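Local coordinates for protein transcriptional regulator (Enterococcus faecalis, PDB 3QFI) that is a putative transcriptional regulator of the LytR-CpsA-Psr family, built on a mixed beta sheet packed between helices, at residues A[19-24]-A[49-54]; A[45-50]-A[58-63]; A[99-104]-A[257-262]. All coordinates share one frame; numbering follows the deposited sequence.

Interaction 1. Residues A[19-24]-A[49-54]; sequences QEPFSV and TINPKE
F22 and I50 form an antiparallel hydrogen-bonded pair, I50 N giving its hydrogen to F22 O at 2.8 Å and F22 N bonding I50 O at 3.0 Å, on strand segments whose directions differ by 158°. S23 and T49 follow as the non-hydrogen-bonded pair and put their side chains on the other face of the sheet. F22 places CG between its backbone N and carbonyl carbon (chi1 71°), which lays the ring alongside I50. There CG1 of I50 sits over one ring face, offset toward the rim and 3.9 Å from the centroid, a CH-pi contact. Y220 meets the F22 ring edge-to-face and also touches I50. The pair joins strands 22-28 and 44-51, two inner strands of the mixed sheet, just where the second gives way to a short 3-10 turn at residues 52-53. Around that turn the contact passes to prolines: the ring of P21 stands beside the N51 side chain, CG of P21 lying 3.3 Å from OD1 of N51. The extended chain of K53 crosses P21 at about a right angle and brings its CE to 3.4 Å from CD of P21. Further out, CG of P52 packs 3.6 Å from the backbone O of Q19.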
# COMPACT_ATOMS: atom_id res chain seq x y z
N GLN A 19 -22.21 -2.42 -3.04
CA GLN A 19 -21.33 -1.37 -2.56
C GLN A 19 -20.99 -1.64 -1.10
O GLN A 19 -21.15 -0.80 -0.20
CB GLN A 19 -21.97 0.02 -2.72
CG GLN A 19 -23.03 0.35 -1.71
CD GLN A 19 -23.13 1.84 -1.44
OE1 GLN A 19 -23.72 2.26 -0.44
NE2 GLN A 19 -22.56 2.66 -2.33
N GLU A 20 -20.53 -2.85 -0.88
CA GLU A 20 -20.13 -3.27 0.44
C GLU A 20 -18.68 -2.84 0.52
O GLU A 20 -17.93 -2.94 -0.46
CB GLU A 20 -20.29 -4.78 0.53
CG GLU A 20 -20.18 -5.39 1.89
CD GLU A 20 -20.68 -6.83 1.89
OE1 GLU A 20 -21.90 -7.03 1.77
OE2 GLU A 20 -19.84 -7.75 2.00
N PRO A 21 -18.26 -2.31 1.67
CA PRO A 21 -16.89 -1.84 1.91
C PRO A 21 -15.90 -2.95 1.60
O PRO A 21 -16.10 -4.10 2.00
CB PRO A 21 -16.89 -1.49 3.39
CG PRO A 21 -18.33 -1.07 3.63
CD PRO A 21 -19.10 -2.12 2.87
N PHE A 22 -14.84 -2.64 0.88
CA PHE A 22 -13.89 -3.70 0.57
C PHE A 22 -12.47 -3.17 0.68
O PHE A 22 -12.25 -1.96 0.82
CB PHE A 22 -14.18 -4.27 -0.82
CG PHE A 22 -13.84 -3.35 -1.93
CD1 PHE A 22 -12.57 -3.38 -2.49
CD2 PHE A 22 -14.76 -2.43 -2.39
CE1 PHE A 22 -12.22 -2.49 -3.51
CE2 PHE A 22 -14.42 -1.54 -3.41
CZ PHE A 22 -13.14 -1.57 -3.97
N SER A 23 -11.50 -4.07 0.60
CA SER A 23 -10.11 -3.68 0.76
C SER A 23 -9.26 -4.24 -0.36
O SER A 23 -9.61 -5.24 -1.00
CB SER A 23 -9.59 -4.21 2.08
OG SER A 23 -9.26 -5.58 1.94
N VAL A 24 -8.11 -3.62 -0.59
CA VAL A 24 -7.25 -4.10 -1.65
C VAL A 24 -5.79 -3.80 -1.37
O VAL A 24 -5.43 -2.74 -0.84
CB VAL A 24 -7.68 -3.49 -2.99
CG1 VAL A 24 -8.18 -2.07 -2.77
CG2 VAL A 24 -6.52 -3.50 -3.97
N THR A 49 -8.51 0.83 2.00
CA THR A 49 -9.85 0.39 2.39
C THR A 49 -10.87 1.35 1.80
O THR A 49 -10.79 2.57 2.00
CB THR A 49 -10.05 0.32 3.94
OG1 THR A 49 -9.70 1.57 4.54
CG2 THR A 49 -9.21 -0.80 4.53
N ILE A 50 -11.81 0.80 1.05
CA ILE A 50 -12.85 1.58 0.41
C ILE A 50 -14.11 1.43 1.27
O ILE A 50 -14.68 0.34 1.36
CB ILE A 50 -13.11 1.07 -1.03
CG1 ILE A 50 -11.76 0.87 -1.74
CG2 ILE A 50 -13.96 2.06 -1.83
CD1 ILE A 50 -10.93 2.12 -1.85
N ASN A 51 -14.52 2.52 1.91
CA ASN A 51 -15.71 2.52 2.75
C ASN A 51 -16.66 3.64 2.36
O ASN A 51 -16.56 4.75 2.88
CB ASN A 51 -15.36 2.66 4.23
CG ASN A 51 -16.59 2.63 5.13
OD1 ASN A 51 -17.36 1.66 5.12
ND2 ASN A 51 -16.79 3.70 5.89
N PRO A 52 -17.58 3.37 1.44
CA PRO A 52 -18.53 4.38 0.99
C PRO A 52 -19.50 4.81 2.09
O PRO A 52 -20.03 5.91 2.05
CB PRO A 52 -19.23 3.71 -0.19
CG PRO A 52 -19.21 2.26 0.20
CD PRO A 52 -17.80 2.09 0.74
N LYS A 53 -19.74 3.94 3.07
CA LYS A 53 -20.66 4.27 4.15
C LYS A 53 -20.15 5.46 4.96
O LYS A 53 -20.88 6.04 5.76
CB LYS A 53 -20.85 3.06 5.06
CG LYS A 53 -21.33 1.80 4.33
CD LYS A 53 -21.25 0.56 5.22
CE LYS A 53 -21.74 -0.69 4.50
NZ LYS A 53 -21.69 -1.90 5.37
N GLU A 54 -18.89 5.84 4.76
CA GLU A 54 -18.35 6.97 5.48
C GLU A 54 -17.60 7.86 4.51
O GLU A 54 -16.81 8.71 4.91
CB GLU A 54 -17.41 6.48 6.59
CG GLU A 54 -17.10 7.52 7.63
CD GLU A 54 -16.24 6.96 8.73
OE1 GLU A 54 -15.11 6.51 8.44
OE2 GLU A 54 -16.69 6.96 9.90

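Interaction 2. Residues A[45-50]-A[58-63]; sequences TMVVTI and TMISLD
M46 holds its CG anti to the backbone N (chi1 -171°) and turns only at its last torsion (chi3 -61°), which carries SD to 3.8 Å from CE of M59, whose chain is likewise bent at its end. The two methionines therefore meet at their sulfur-methyl ends, at an oblique angle. Two residues along on the same face, V48 and M59 form a non-hydrogen-bonded pair and lie side by side, CG2 of the valine 4.0 Å from CG of the methionine. These side chains, with S61, belong to the face that helix 166-184 covers: M59 touches V177, M46 touches R174, and S61 OG is hydrogen-bonded to NH1 of that arginine. The two strands, 44-51 and 56-62, are the arms of a beta hairpin, antiparallel at 162°. V47 N bonds I60 O at 2.8 Å, and T49 and T58 bond each other in both directions, T49 N to T58 O at 2.9 Å and T58 N to T49 O at 3.1 Å. On the opposite face V47 and I60 run side by side, with CB of V47 3.5 Å from CG2 of I60. L62 slants across toward the first arm, its CD1 branch reaching both CG2 of T45, at 3.7 Å, and CG2 of V47, at 3.9 Å. At the other end of this row the T49 and T58 side chains point the same way, the T49 hydroxyl turned to the T58 side chain. Strand 22-28 continues the sheet beyond the first arm and strand 227-230 beyond the second, where M59 shares a backbone bond with D228.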
# COMPACT_ATOMS: atom_id res chain seq x y z
N THR A 45 4.58 -2.08 -0.88
CA THR A 45 3.36 -2.78 -0.51
C THR A 45 2.44 -1.83 0.22
O THR A 45 2.82 -1.26 1.24
CB THR A 45 3.70 -3.95 0.40
OG1 THR A 45 4.60 -4.83 -0.28
CG2 THR A 45 2.45 -4.71 0.82
N MET A 46 1.23 -1.69 -0.28
CA MET A 46 0.26 -0.79 0.33
C MET A 46 -1.11 -1.46 0.48
O MET A 46 -1.40 -2.47 -0.17
CB MET A 46 0.14 0.46 -0.55
CG MET A 46 -0.66 1.61 0.04
SD MET A 46 -0.88 2.98 -1.17
CE MET A 46 0.84 3.49 -1.50
N VAL A 47 -1.94 -0.90 1.36
CA VAL A 47 -3.29 -1.40 1.58
C VAL A 47 -4.26 -0.23 1.59
O VAL A 47 -3.99 0.81 2.19
CB VAL A 47 -3.43 -2.15 2.91
CG1 VAL A 47 -4.88 -2.61 3.07
CG2 VAL A 47 -2.50 -3.35 2.94
N VAL A 48 -5.38 -0.40 0.89
CA VAL A 48 -6.40 0.64 0.82
C VAL A 48 -7.76 0.08 1.21
O VAL A 48 -8.10 -1.04 0.82
CB VAL A 48 -6.50 1.23 -0.62
CG1 VAL A 48 -7.64 2.23 -0.71
CG2 VAL A 48 -5.20 1.89 -1.00
N THR A 49 -8.51 0.83 2.00
CA THR A 49 -9.85 0.39 2.39
C THR A 49 -10.87 1.35 1.80
O THR A 49 -10.79 2.57 2.00
CB THR A 49 -10.05 0.32 3.94
OG1 THR A 49 -9.70 1.57 4.54
CG2 THR A 49 -9.21 -0.80 4.53
N ILE A 50 -11.81 0.80 1.05
CA ILE A 50 -12.85 1.58 0.41
C ILE A 50 -14.11 1.43 1.27
O ILE A 50 -14.68 0.34 1.36
CB ILE A 50 -13.11 1.07 -1.03
CG1 ILE A 50 -11.76 0.87 -1.74
CG2 ILE A 50 -13.96 2.06 -1.83
CD1 ILE A 50 -10.93 2.12 -1.85
N THR A 58 -8.78 4.65 3.13
CA THR A 58 -7.61 4.72 3.97
C THR A 58 -6.47 3.91 3.37
O THR A 58 -6.57 2.69 3.20
CB THR A 58 -7.94 4.17 5.36
OG1 THR A 58 -9.24 4.64 5.75
CG2 THR A 58 -6.92 4.61 6.37
N MET A 59 -5.38 4.62 3.04
CA MET A 59 -4.18 4.02 2.47
C MET A 59 -3.31 3.61 3.64
O MET A 59 -3.35 4.21 4.71
CB MET A 59 -3.44 5.03 1.60
CG MET A 59 -4.22 5.51 0.38
SD MET A 59 -3.30 6.76 -0.56
CE MET A 59 -3.07 5.92 -2.12
N ILE A 60 -2.50 2.58 3.42
CA ILE A 60 -1.65 2.08 4.47
C ILE A 60 -0.36 1.55 3.87
O ILE A 60 -0.35 0.54 3.18
CB ILE A 60 -2.38 0.94 5.26
CG1 ILE A 60 -2.56 1.33 6.72
CG2 ILE A 60 -1.58 -0.34 5.21
CD1 ILE A 60 -1.27 1.45 7.50
N SER A 61 0.72 2.27 4.12
CA SER A 61 2.03 1.86 3.63
C SER A 61 2.57 0.82 4.59
O SER A 61 2.46 0.98 5.82
CB SER A 61 2.98 3.05 3.64
OG SER A 61 2.61 4.04 2.70
N LEU A 62 3.15 -0.25 4.06
CA LEU A 62 3.76 -1.27 4.90
C LEU A 62 5.27 -1.26 4.66
O LEU A 62 5.73 -1.52 3.55
CB LEU A 62 3.19 -2.65 4.57
CG LEU A 62 1.71 -2.81 4.92
CD1 LEU A 62 1.13 -4.03 4.25
CD2 LEU A 62 1.57 -2.89 6.43
N ASP A 63 6.04 -0.94 5.70
CA ASP A 63 7.49 -0.92 5.60
C ASP A 63 7.99 -2.34 5.34
O ASP A 63 7.47 -3.29 5.93
CB ASP A 63 8.11 -0.38 6.89
CG ASP A 63 9.62 -0.18 6.78
OD1 ASP A 63 10.36 -1.16 6.56
OD2 ASP A 63 10.07 0.98 6.92

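Interaction 3. Residues A[99-104]-A[257-262]; sequences LDIPIH and TTLRKQ
D100 and R260 form the polar part of this contact, where the guanidinium group meets both the backbone carbonyl and the carboxylate of the aspartate. A bend at chi3 (74°) turns the end of R260 so that NH1 points at the D100 carbonyl. R260 NH1 is hydrogen-bonded to D100 O, which lies at the edge of the guanidinium and near its plane; the modelled length of 2.5 Å is doubtfully short. The carboxylate is used differently. OD2 of D100 stands 3.2 Å from NH1 of R260 but well out of the guanidinium plane, and no N-H points at it, so this salt bridge rests on charge alone. The two flat groups are turned 26° against each other. Beneath them is an apolar layer: I101 and R260 slide past each other in opposite directions, CG2 of the isoleucine 3.7 Å from CG of the arginine and 4.0 Å from CB of L259. L99 adds a looser touch, CD1 to CD1 of L259 at 4.3 Å.

In the next shell, R260 NE is hydrogen-bonded to K266 O, while D100 OD2 has its stronger partner in H268 ND1, and H268 also touches R260. E271 brings a second carboxylate close to D100 OD1. D100 itself is the first residue to leave helical geometry after helix 80-98, with positive phi (50°), and this turn of the chain carries its carbonyl to R260. The contact thus joins the loop between helix 80-98 and strand 105-109 to the last turns of helix 249-262, over the sheet face where L99 rests on V47 of strand 44-51 and Q262 touches T58 of strand 56-62.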
# COMPACT_ATOMS: atom_id res chain seq x y z
N LEU A 99 -2.52 -7.10 9.56
CA LEU A 99 -3.54 -6.09 9.77
C LEU A 99 -4.82 -6.67 10.34
O LEU A 99 -5.78 -5.95 10.61
CB LEU A 99 -3.85 -5.39 8.45
CG LEU A 99 -2.61 -4.86 7.74
CD1 LEU A 99 -3.02 -4.27 6.40
CD2 LEU A 99 -1.91 -3.82 8.61
N ASP A 100 -4.84 -7.98 10.52
CA ASP A 100 -6.01 -8.66 11.04
C ASP A 100 -7.26 -8.25 10.28
O ASP A 100 -8.30 -7.97 10.88
CB ASP A 100 -6.22 -8.40 12.53
CG ASP A 100 -7.32 -9.28 13.12
OD1 ASP A 100 -7.29 -10.51 12.89
OD2 ASP A 100 -8.21 -8.75 13.81
N ILE A 101 -7.14 -8.20 8.95
CA ILE A 101 -8.27 -7.86 8.11
C ILE A 101 -8.29 -8.72 6.87
O ILE A 101 -7.32 -9.36 6.53
CB ILE A 101 -8.26 -6.37 7.63
CG1 ILE A 101 -6.97 -6.07 6.86
CG2 ILE A 101 -8.42 -5.42 8.81
CD1 ILE A 101 -7.04 -4.76 6.09
N PRO A 102 -9.43 -8.77 6.19
CA PRO A 102 -9.44 -9.59 4.98
C PRO A 102 -8.99 -8.71 3.81
O PRO A 102 -9.29 -7.51 3.76
CB PRO A 102 -10.90 -10.02 4.87
CG PRO A 102 -11.63 -8.82 5.38
CD PRO A 102 -10.81 -8.43 6.61
N ILE A 103 -8.21 -9.30 2.90
CA ILE A 103 -7.74 -8.61 1.71
C ILE A 103 -8.60 -9.17 0.60
O ILE A 103 -8.34 -10.27 0.11
CB ILE A 103 -6.28 -8.96 1.36
CG1 ILE A 103 -5.34 -8.47 2.46
CG2 ILE A 103 -5.91 -8.32 0.02
CD1 ILE A 103 -5.35 -6.96 2.66
N HIS A 104 -9.63 -8.43 0.21
CA HIS A 104 -10.55 -8.88 -0.82
C HIS A 104 -9.97 -8.95 -2.21
O HIS A 104 -10.28 -9.86 -2.99
CB HIS A 104 -11.76 -7.97 -0.84
CG HIS A 104 -12.43 -7.88 0.48
ND1 HIS A 104 -12.46 -6.73 1.23
CD2 HIS A 104 -13.06 -8.83 1.22
CE1 HIS A 104 -13.07 -6.96 2.37
NE2 HIS A 104 -13.44 -8.23 2.39
N THR A 257 -7.94 -2.23 14.58
CA THR A 257 -9.33 -1.96 14.90
C THR A 257 -9.84 -0.90 13.94
O THR A 257 -10.95 -1.02 13.43
CB THR A 257 -9.47 -1.50 16.35
OG1 THR A 257 -8.98 -2.54 17.21
CG2 THR A 257 -10.92 -1.24 16.68
N THR A 258 -9.03 0.11 13.67
CA THR A 258 -9.42 1.16 12.74
C THR A 258 -9.79 0.58 11.38
O THR A 258 -10.90 0.78 10.89
CB THR A 258 -8.30 2.16 12.51
OG1 THR A 258 -7.94 2.76 13.75
CG2 THR A 258 -8.73 3.22 11.52
N LEU A 259 -8.85 -0.13 10.77
CA LEU A 259 -9.10 -0.71 9.47
C LEU A 259 -10.30 -1.63 9.54
O LEU A 259 -11.20 -1.55 8.70
CB LEU A 259 -7.87 -1.46 8.99
CG LEU A 259 -6.68 -0.51 8.88
CD1 LEU A 259 -5.50 -1.22 8.24
CD2 LEU A 259 -7.07 0.72 8.06
N ARG A 260 -10.33 -2.49 10.56
CA ARG A 260 -11.45 -3.39 10.71
C ARG A 260 -12.79 -2.63 10.69
O ARG A 260 -13.76 -3.10 10.09
CB ARG A 260 -11.32 -4.19 12.01
CG ARG A 260 -10.26 -5.26 12.01
CD ARG A 260 -10.27 -6.03 13.33
NE ARG A 260 -11.42 -6.92 13.40
CZ ARG A 260 -11.56 -7.99 12.63
NH1 ARG A 260 -10.62 -8.29 11.73
NH2 ARG A 260 -12.65 -8.75 12.72
N LYS A 261 -12.87 -1.46 11.33
CA LYS A 261 -14.14 -0.72 11.32
C LYS A 261 -14.42 -0.12 9.93
O LYS A 261 -15.58 -0.01 9.52
CB LYS A 261 -14.17 0.37 12.40
CG LYS A 261 -14.29 -0.17 13.83
CD LYS A 261 -14.43 0.95 14.86
CE LYS A 261 -14.56 0.43 16.30
NZ LYS A 261 -14.87 1.53 17.28
N GLN A 262 -13.37 0.26 9.23
CA GLN A 262 -13.49 0.79 7.88
C GLN A 262 -14.22 -0.25 7.01
O GLN A 262 -14.92 0.09 6.06
CB GLN A 262 -12.10 1.05 7.27
CG GLN A 262 -11.47 2.35 7.70
CD GLN A 262 -12.41 3.52 7.49
OE1 GLN A 262 -13.12 3.93 8.41
NE2 GLN A 262 -12.45 4.03 6.26

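Overall arrangement
From the N terminus, interaction 1 closes the first loop, bringing 49-54 back to 19-24. Interaction 2 starts before that loop is complete and the two overlap, since T49 and I50 serve both: strand 44-51 bonds 22-28 along one edge and 56-62 along the other. V24 O and V48 N probably hydrogen-bond where the two contacts meet. Interaction 3 opens only after both have closed and spans a much longer part of the chain, pairing 99-104 with helix 249-262. It meets interaction 1 through probable bonds from S23 to P102 and H104, and interaction 2 where L259 of the late helix packs on I60, so that helix and loop are both tied to the sheet.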